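Local coordinates for putative lipoprotein (Campylobacter jejuni subsp. jejuni, PDB 2G5G) that binds heme as a cofacial pair linked to dimerization and probably serves in bacterial heme transport as a ChaN-family lipoprotein, at residues Val167-Ser176 with Lys187-Gln198; Ser221-Gly229 with Ile253-Val261. One frame throughout, in Å; residues are numbered along the deposited sequence.

Contact 1: residues Val167-Ser176 with Lys187-Gln198. With HEM (protoporphyrin IX containing Fe), chain B.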
# COMPACT_ATOMS: atom_id res chain seq x y z
N VAL A 167 -16.30 15.31 -7.97
CA VAL A 167 -14.99 15.44 -7.31
C VAL A 167 -14.26 14.09 -7.18
O VAL A 167 -13.08 13.96 -7.56
CB VAL A 167 -15.14 16.12 -5.92
CG1 VAL A 167 -13.83 16.01 -5.12
CG2 VAL A 167 -15.58 17.62 -6.13
N LYS A 168 -14.98 13.09 -6.66
CA LYS A 168 -14.44 11.73 -6.49
C LYS A 168 -13.96 11.11 -7.78
O LYS A 168 -12.93 10.46 -7.80
CB LYS A 168 -15.45 10.81 -5.81
CG LYS A 168 -15.58 11.05 -4.33
CD LYS A 168 -16.70 10.21 -3.76
CE LYS A 168 -16.72 10.35 -2.24
NZ LYS A 168 -18.10 10.17 -1.72
N LYS A 169 -14.71 11.32 -8.87
CA LYS A 169 -14.30 10.79 -10.19
C LYS A 169 -13.06 11.51 -10.72
O LYS A 169 -12.18 10.89 -11.30
CB LYS A 169 -15.43 10.91 -11.21
CG LYS A 169 -15.24 10.00 -12.43
CD LYS A 169 -14.59 10.75 -13.58
CE LYS A 169 -14.86 10.04 -14.94
NZ LYS A 169 -14.90 8.55 -14.81
N GLN A 170 -12.99 12.83 -10.51
CA GLN A 170 -11.79 13.55 -10.92
C GLN A 170 -10.59 13.02 -10.16
O GLN A 170 -9.52 12.88 -10.73
CB GLN A 170 -11.91 15.07 -10.72
CG GLN A 170 -12.88 15.76 -11.68
CD GLN A 170 -13.12 17.22 -11.29
OE1 GLN A 170 -14.10 17.54 -10.61
NE2 GLN A 170 -12.22 18.10 -11.70
N LEU A 171 -10.77 12.77 -8.86
CA LEU A 171 -9.70 12.22 -8.04
C LEU A 171 -9.34 10.79 -8.49
O LEU A 171 -8.18 10.42 -8.52
CB LEU A 171 -10.12 12.23 -6.56
CG LEU A 171 -9.92 13.58 -5.81
CD1 LEU A 171 -10.43 13.47 -4.38
CD2 LEU A 171 -8.47 14.06 -5.81
N PHE A 172 -10.36 10.00 -8.81
CA PHE A 172 -10.18 8.64 -9.37
C PHE A 172 -9.22 8.64 -10.56
O PHE A 172 -8.23 7.90 -10.56
CB PHE A 172 -11.54 8.09 -9.78
CG PHE A 172 -11.53 6.62 -10.13
CD1 PHE A 172 -11.89 5.66 -9.18
CD2 PHE A 172 -11.17 6.19 -11.41
CE1 PHE A 172 -11.88 4.29 -9.50
CE2 PHE A 172 -11.15 4.83 -11.75
CZ PHE A 172 -11.51 3.88 -10.79
N ASP A 173 -9.50 9.49 -11.55
CA ASP A 173 -8.71 9.54 -12.80
C ASP A 173 -7.33 10.12 -12.60
O ASP A 173 -6.37 9.74 -13.28
CB ASP A 173 -9.42 10.36 -13.90
CG ASP A 173 -10.80 9.82 -14.26
OD1 ASP A 173 -11.13 8.63 -14.03
OD2 ASP A 173 -11.58 10.63 -14.80
N ILE A 174 -7.22 11.09 -11.69
CA ILE A 174 -5.91 11.67 -11.37
C ILE A 174 -4.98 10.62 -10.75
O ILE A 174 -3.80 10.52 -11.10
CB ILE A 174 -6.06 12.87 -10.39
CG1 ILE A 174 -6.52 14.11 -11.15
CG2 ILE A 174 -4.74 13.14 -9.67
CD1 ILE A 174 -7.02 15.26 -10.25
N ILE A 175 -5.52 9.84 -9.82
CA ILE A 175 -4.74 8.87 -9.08
C ILE A 175 -4.42 7.68 -10.00
O ILE A 175 -3.29 7.18 -10.02
CB ILE A 175 -5.47 8.42 -7.80
CG1 ILE A 175 -5.59 9.62 -6.82
CG2 ILE A 175 -4.71 7.28 -7.12
CD1 ILE A 175 -6.52 9.35 -5.63
N SER A 176 -5.42 7.26 -10.77
CA SER A 176 -5.21 6.21 -11.77
C SER A 176 -4.02 6.56 -12.68
O SER A 176 -3.12 5.75 -12.86
CB SER A 176 -6.49 5.97 -12.57
OG SER A 176 -6.29 4.97 -13.56
N LYS A 187 -9.91 -1.23 -9.65
CA LYS A 187 -11.06 -0.42 -9.22
C LYS A 187 -11.19 -0.27 -7.70
O LYS A 187 -11.49 0.82 -7.20
CB LYS A 187 -12.35 -1.01 -9.79
CG LYS A 187 -13.65 -0.52 -9.14
CD LYS A 187 -14.09 0.82 -9.71
CE LYS A 187 -15.41 1.27 -9.12
NZ LYS A 187 -15.82 2.57 -9.75
N GLU A 188 -11.00 -1.37 -6.98
CA GLU A 188 -11.18 -1.38 -5.54
C GLU A 188 -10.07 -0.60 -4.85
O GLU A 188 -10.33 0.16 -3.91
CB GLU A 188 -11.30 -2.81 -5.00
CG GLU A 188 -12.73 -3.33 -5.07
CD GLU A 188 -12.85 -4.85 -4.84
OE1 GLU A 188 -12.06 -5.63 -5.44
OE2 GLU A 188 -13.75 -5.26 -4.07
N LEU A 189 -8.85 -0.79 -5.34
CA LEU A 189 -7.69 -0.03 -4.89
C LEU A 189 -7.85 1.48 -5.11
O LEU A 189 -7.55 2.27 -4.21
CB LEU A 189 -6.41 -0.52 -5.59
CG LEU A 189 -5.17 0.33 -5.30
CD1 LEU A 189 -4.78 0.25 -3.83
CD2 LEU A 189 -4.00 -0.07 -6.19
N LEU A 190 -8.32 1.87 -6.30
CA LEU A 190 -8.42 3.28 -6.66
C LEU A 190 -9.47 3.99 -5.82
O LEU A 190 -9.26 5.14 -5.41
CB LEU A 190 -8.67 3.47 -8.16
CG LEU A 190 -7.46 3.31 -9.09
CD1 LEU A 190 -7.91 3.11 -10.54
CD2 LEU A 190 -6.48 4.48 -8.97
N ASP A 191 -10.57 3.31 -5.52
CA ASP A 191 -11.61 3.87 -4.67
C ASP A 191 -11.11 4.07 -3.24
O ASP A 191 -11.57 4.97 -2.55
CB ASP A 191 -12.87 3.00 -4.67
CG ASP A 191 -13.75 3.17 -5.93
OD1 ASP A 191 -13.55 4.14 -6.72
OD2 ASP A 191 -14.65 2.33 -6.13
N LYS A 192 -10.17 3.22 -2.80
CA LYS A 192 -9.58 3.33 -1.48
C LYS A 192 -8.63 4.54 -1.42
O LYS A 192 -8.62 5.27 -0.44
CB LYS A 192 -8.78 2.07 -1.12
CG LYS A 192 -9.59 0.90 -0.60
CD LYS A 192 -8.64 -0.20 -0.16
CE LYS A 192 -9.24 -1.60 -0.31
NZ LYS A 192 -8.16 -2.63 -0.12
N LEU A 193 -7.84 4.69 -2.48
CA LEU A 193 -6.92 5.80 -2.60
C LEU A 193 -7.67 7.14 -2.72
O LEU A 193 -7.23 8.15 -2.17
CB LEU A 193 -5.96 5.59 -3.77
CG LEU A 193 -5.01 4.38 -3.72
CD1 LEU A 193 -3.96 4.45 -4.85
CD2 LEU A 193 -4.33 4.22 -2.36
N VAL A 194 -8.80 7.14 -3.44
CA VAL A 194 -9.67 8.32 -3.52
C VAL A 194 -10.18 8.72 -2.14
O VAL A 194 -10.09 9.89 -1.76
CB VAL A 194 -10.86 8.14 -4.50
CG1 VAL A 194 -11.82 9.32 -4.40
CG2 VAL A 194 -10.36 8.00 -5.93
N GLU A 195 -10.69 7.75 -1.38
CA GLU A 195 -11.19 8.01 -0.03
C GLU A 195 -10.12 8.53 0.90
O GLU A 195 -10.41 9.42 1.72
CB GLU A 195 -11.92 6.80 0.57
CG GLU A 195 -13.31 6.58 -0.06
CD GLU A 195 -14.15 7.87 -0.15
OE1 GLU A 195 -14.51 8.30 -1.27
OE2 GLU A 195 -14.44 8.44 0.92
N ILE A 196 -8.90 8.02 0.75
CA ILE A 196 -7.74 8.50 1.53
C ILE A 196 -7.38 9.95 1.20
O ILE A 196 -7.06 10.72 2.12
CB ILE A 196 -6.49 7.59 1.35
CG1 ILE A 196 -6.69 6.28 2.12
CG2 ILE A 196 -5.22 8.27 1.88
CD1 ILE A 196 -5.82 5.17 1.59
N GLN A 197 -7.39 10.30 -0.09
CA GLN A 197 -7.18 11.71 -0.51
C GLN A 197 -8.24 12.62 0.10
O GLN A 197 -7.93 13.69 0.65
CB GLN A 197 -7.18 11.84 -2.03
CG GLN A 197 -6.74 13.19 -2.54
CD GLN A 197 -5.25 13.32 -2.79
OE1 GLN A 197 -4.79 14.30 -3.40
NE2 GLN A 197 -4.49 12.36 -2.31
N GLN A 198 -9.49 12.19 0.02
CA GLN A 198 -10.64 12.93 0.53
C GLN A 198 -10.51 13.18 2.04
O GLN A 198 -10.75 14.30 2.53
CB GLN A 198 -11.94 12.16 0.24
CG GLN A 198 -12.38 12.21 -1.25
CD GLN A 198 -13.48 13.21 -1.49
OE1 GLN A 198 -13.23 14.38 -1.85
NE2 GLN A 198 -14.71 12.79 -1.25
CHA HEM B . -2.09 -4.54 -0.72
CHB HEM B . -1.97 -0.94 2.61
CHC HEM B . -1.30 2.40 -0.83
CHD HEM B . -1.31 -1.16 -4.17
C1A HEM B . -2.14 -3.85 0.48
C2A HEM B . -2.41 -4.43 1.79
C3A HEM B . -2.37 -3.43 2.70
C4A HEM B . -2.08 -2.19 2.01
CMA HEM B . -2.59 -3.56 4.22
CAA HEM B . -2.69 -5.93 2.06
CBA HEM B . -1.39 -6.73 2.06
CGA HEM B . -1.56 -8.21 1.68
O1A HEM B . -2.68 -8.78 1.87
O2A HEM B . -0.57 -8.81 1.19
C1B HEM B . -1.89 0.29 1.98
C2B HEM B . -2.09 1.60 2.59
C3B HEM B . -1.91 2.53 1.65
C4B HEM B . -1.58 1.84 0.40
CMB HEM B . -2.46 1.86 4.07
CAB HEM B . -2.03 4.06 1.87
CBB HEM B . -1.69 4.94 0.91
C1C HEM B . -1.22 1.72 -2.03
C2C HEM B . -0.97 2.32 -3.33
C3C HEM B . -0.97 1.34 -4.24
C4C HEM B . -1.22 0.08 -3.56
CMC HEM B . -0.73 3.83 -3.59
CAC HEM B . -0.74 1.49 -5.77
CBC HEM B . 0.36 2.09 -6.25
C1D HEM B . -1.52 -2.40 -3.60
C2D HEM B . -1.55 -3.66 -4.32
C3D HEM B . -1.79 -4.73 -3.25
C4D HEM B . -1.88 -4.00 -1.99
CMD HEM B . -1.38 -3.86 -5.84
CAD HEM B . -1.91 -6.25 -3.48
CBD HEM B . -0.89 -6.96 -2.59
CGD HEM B . 0.04 -7.82 -3.41
O1D HEM B . 1.22 -7.42 -3.60
O2D HEM B . -0.39 -8.92 -3.88
NA HEM B . -1.95 -2.48 0.65
NB HEM B . -1.58 0.49 0.65
NC HEM B . -1.36 0.35 -2.21
ND HEM B . -1.71 -2.66 -2.26
FE HEM B . -1.83 -1.01 -0.82
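The edge of the F172 ring is turned to a carboxylate: D191 OD1 lies near the ring plane, 3.2 Å from CE1, with the two planes 60° apart. The partly positive C-H edge of F172 probably favours the negative oxygen of D191. With CG of F172 anti to the backbone N, chi1 -169° swings the ring in beside the other helix, where it lodges as a knob among K187, L190, D191 and V194. L190 CB packs obliquely against the same ring, 3.6 Å from F172 CE1. V194 returns the interlocking, a knob among K168, L171, F172 and I175, with its CG2 pressed to F172 CA at 3.5 Å. The helix axes approach to 9.1 Å at an angle of 115°. Farther along, I175 CG2 meets L190 CD2 and L193 CD1, the latter at 3.7 Å. At the partly exposed border the extended K168 chain passes E195, its CE 3.2 Å from E195 OE1, while NZ stays beyond salt-bridge distance and bonds weakly to T163 O. L193 CD1 also touches the heme methyl CMC at 3.5 Å, and L189 and I196 line the same pocket beside Y151 of helix 144-151. No hydrogen bond joins 167-176 to 187-198, so interlocked apolar side chains carry the contact, and segment 187-198 packs on 167-176 and also lines the heme pocket, L193 serving both.

Contact 2: residues Ser221-Gly229 with Ile253-Val261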
# COMPACT_ATOMS: atom_id res chain seq x y z
N SER A 221 -0.08 20.17 -5.16
CA SER A 221 -1.07 20.82 -6.00
C SER A 221 -2.45 20.16 -6.02
O SER A 221 -3.45 20.88 -6.10
CB SER A 221 -0.52 21.01 -7.41
OG SER A 221 0.48 22.02 -7.34
N TYR A 222 -2.54 18.82 -5.99
CA TYR A 222 -3.88 18.20 -6.03
C TYR A 222 -4.69 18.52 -4.78
O TYR A 222 -5.93 18.62 -4.84
CB TYR A 222 -3.86 16.69 -6.29
CG TYR A 222 -3.15 16.30 -7.58
CD1 TYR A 222 -3.25 17.09 -8.72
CD2 TYR A 222 -2.36 15.15 -7.64
CE1 TYR A 222 -2.60 16.73 -9.92
CE2 TYR A 222 -1.71 14.79 -8.81
CZ TYR A 222 -1.84 15.58 -9.95
OH TYR A 222 -1.17 15.23 -11.10
N HIS A 223 -3.97 18.73 -3.68
CA HIS A 223 -4.56 19.12 -2.40
C HIS A 223 -5.02 20.58 -2.33
O HIS A 223 -6.02 20.91 -1.73
CB HIS A 223 -3.54 18.83 -1.27
CG HIS A 223 -3.31 17.38 -1.05
ND1 HIS A 223 -4.28 16.54 -0.56
CD2 HIS A 223 -2.21 16.61 -1.27
CE1 HIS A 223 -3.80 15.31 -0.48
NE2 HIS A 223 -2.55 15.33 -0.90
N THR A 224 -4.27 21.46 -2.96
CA THR A 224 -4.59 22.88 -2.88
C THR A 224 -5.63 23.30 -3.93
O THR A 224 -6.21 24.39 -3.83
CB THR A 224 -3.35 23.74 -2.96
OG1 THR A 224 -2.74 23.62 -4.24
CG2 THR A 224 -2.35 23.36 -1.80
N SER A 225 -5.86 22.43 -4.92
CA SER A 225 -6.77 22.71 -6.01
C SER A 225 -8.17 23.11 -5.51
O SER A 225 -8.82 22.37 -4.77
CB SER A 225 -6.91 21.49 -6.93
OG SER A 225 -8.03 21.69 -7.80
N LYS A 226 -8.64 24.26 -5.98
CA LYS A 226 -9.98 24.68 -5.71
C LYS A 226 -11.05 23.76 -6.34
O LYS A 226 -12.19 23.83 -5.94
CB LYS A 226 -10.18 26.09 -6.24
CG LYS A 226 -9.41 27.16 -5.43
CD LYS A 226 -9.40 28.46 -6.19
CE LYS A 226 -10.77 29.12 -6.21
NZ LYS A 226 -10.76 30.37 -6.99
N LYS A 227 -10.68 22.99 -7.35
CA LYS A 227 -11.62 22.09 -8.05
C LYS A 227 -11.91 20.78 -7.31
O LYS A 227 -13.02 20.28 -7.35
CB LYS A 227 -11.06 21.72 -9.42
CG LYS A 227 -10.86 22.90 -10.37
CD LYS A 227 -10.10 22.48 -11.62
CE LYS A 227 -10.93 21.58 -12.55
NZ LYS A 227 -10.04 21.12 -13.69
N ILE A 228 -10.90 20.22 -6.65
CA ILE A 228 -11.00 18.86 -6.08
C ILE A 228 -10.49 18.75 -4.64
O ILE A 228 -10.60 17.68 -4.03
CB ILE A 228 -10.20 17.85 -6.92
CG1 ILE A 228 -8.72 18.28 -6.98
CG2 ILE A 228 -10.84 17.67 -8.33
CD1 ILE A 228 -7.79 17.35 -7.71
N GLY A 229 -9.86 19.82 -4.13
CA GLY A 229 -9.08 19.71 -2.89
C GLY A 229 -9.60 20.40 -1.64
O GLY A 229 -10.80 20.66 -1.47
N ILE A 253 -1.74 24.18 -17.01
CA ILE A 253 -2.29 25.11 -16.04
C ILE A 253 -3.78 25.18 -16.22
O ILE A 253 -4.28 25.57 -17.30
CB ILE A 253 -1.65 26.51 -16.20
CG1 ILE A 253 -0.15 26.43 -15.84
CG2 ILE A 253 -2.39 27.59 -15.38
CD1 ILE A 253 0.61 27.69 -16.02
N ASP A 254 -4.50 24.80 -15.17
CA ASP A 254 -5.93 25.02 -15.10
C ASP A 254 -6.14 26.20 -14.16
O ASP A 254 -5.80 26.15 -12.96
CB ASP A 254 -6.63 23.76 -14.58
CG ASP A 254 -8.14 23.85 -14.65
OD1 ASP A 254 -8.75 22.78 -14.74
OD2 ASP A 254 -8.74 24.94 -14.66
N LEU A 255 -6.69 27.27 -14.73
CA LEU A 255 -6.95 28.50 -14.00
C LEU A 255 -7.89 28.31 -12.81
O LEU A 255 -7.79 29.00 -11.81
CB LEU A 255 -7.50 29.56 -14.95
CG LEU A 255 -6.60 30.05 -16.08
CD1 LEU A 255 -7.46 30.84 -17.10
CD2 LEU A 255 -5.41 30.86 -15.53
N LYS A 256 -8.81 27.36 -12.92
CA LYS A 256 -9.77 27.07 -11.88
C LYS A 256 -9.16 26.45 -10.62
O LYS A 256 -9.85 26.36 -9.60
CB LYS A 256 -10.86 26.13 -12.41
CG LYS A 256 -11.64 26.67 -13.61
CD LYS A 256 -12.75 25.68 -14.11
CE LYS A 256 -12.18 24.39 -14.82
NZ LYS A 256 -11.15 24.66 -15.93
N ASP A 257 -7.91 25.99 -10.71
CA ASP A 257 -7.25 25.32 -9.60
C ASP A 257 -6.82 26.29 -8.49
O ASP A 257 -6.58 25.88 -7.37
CB ASP A 257 -6.01 24.56 -10.08
CG ASP A 257 -6.32 23.17 -10.56
OD1 ASP A 257 -7.36 22.62 -10.18
OD2 ASP A 257 -5.51 22.62 -11.34
N SER A 258 -6.67 27.57 -8.82
CA SER A 258 -6.02 28.46 -7.85
C SER A 258 -6.46 29.91 -8.12
O SER A 258 -7.20 30.15 -9.06
CB SER A 258 -4.50 28.27 -7.98
OG SER A 258 -4.00 28.84 -9.18
N ASP A 259 -6.04 30.85 -7.28
CA ASP A 259 -6.31 32.29 -7.46
C ASP A 259 -5.12 33.02 -8.09
O ASP A 259 -5.28 34.08 -8.74
CB ASP A 259 -6.67 32.92 -6.11
CG ASP A 259 -7.89 32.25 -5.50
OD1 ASP A 259 -8.98 32.30 -6.16
OD2 ASP A 259 -7.77 31.63 -4.41
N TYR A 260 -3.93 32.48 -7.87
CA TYR A 260 -2.70 32.99 -8.49
C TYR A 260 -1.91 31.81 -8.97
O TYR A 260 -2.00 30.71 -8.38
CB TYR A 260 -1.86 33.83 -7.48
CG TYR A 260 -2.59 35.06 -7.01
CD1 TYR A 260 -3.37 35.02 -5.83
CD2 TYR A 260 -2.57 36.24 -7.75
CE1 TYR A 260 -4.06 36.14 -5.40
CE2 TYR A 260 -3.28 37.37 -7.33
CZ TYR A 260 -4.03 37.30 -6.15
OH TYR A 260 -4.78 38.36 -5.70
N VAL A 261 -1.13 31.99 -10.04
CA VAL A 261 -0.29 30.90 -10.47
C VAL A 261 1.07 31.48 -10.83
O VAL A 261 1.18 32.55 -11.43
CB VAL A 261 -0.97 30.01 -11.59
CG1 VAL A 261 -1.33 30.85 -12.80
CG2 VAL A 261 -0.12 28.79 -11.95
O HOH W 1 -3.78 25.10 -6.48
O HOH W 2 -9.93 30.22 -10.10
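T224, the last residue of helix 221-224, is linked to D257 through a water, which lies 2.9 Å from T224 OG1 and donates to D257 O. At S225 the chain leaves helical geometry, and its hydroxyl, set anti to the backbone N (chi1 167°), does two jobs. It donates to D257 OD1 at 2.6 Å, meeting that oxygen from above the carboxylate plane, and it accepts from K227 N to make an ST turn; I228 N adds a weak bond. K226 binds twice. Its backbone N gives a nearly straight bond to D257 O (3.0 Å, 168° at the hydrogen), arriving above the carbonyl plane, while its side chain, bent at chi3, runs past S258 and delivers NZ to D259 OD1 at 2.8 Å. That salt bridge is made on the syn side, 34° out of the carboxylate plane; OD1 is also bonded to H25, and OD2 takes V245 N. A second water links K226 NZ to S258 O. K227 and D254 come from opposite directions into a salt bridge of NZ with OD1, whose modelled length is too short to be trusted, and K227 CD lies 3.1 Å from D257 OD1. D254 OD2 is gripped from opposite faces of its plane by K256 N, closing an Asx turn, and by K256 NZ at 2.7 Å. K227 NZ and K256 NZ, 4.3 Å apart, share this aspartate, which probably offsets their repulsion. The contact thus joins the turn after helix 221-224, which follows strand 214-220, to the 3-10 segment 255-257 leading into strand 260-264, with V245 of strand 243-248 touching K226 and S258 and Q170 of helix 165-179 packing on K227.

How the contacts relate
Contact 1 closes before contact 2 opens along the chain, and their centres lie about 17 Å apart, yet they touch directly. I174 spans the boundary: its CD1 is 3.4 Å from I228 CD1, and its CG2 is 3.6 Å from Y222 CE2. From helix 187-210, Q197 OE1 approaches H223 CE1 at 3.2 Å. Contact 1 lies between the heme, which its 187-198 side touches, and the turn of contact 2. Contact 1 contributes L189, L193 and I196 to the heme pocket, whereas none of the pocket residues belongs to contact 2, whose centre is about 11 Å from that of the chain, against about 19 Å for contact 1.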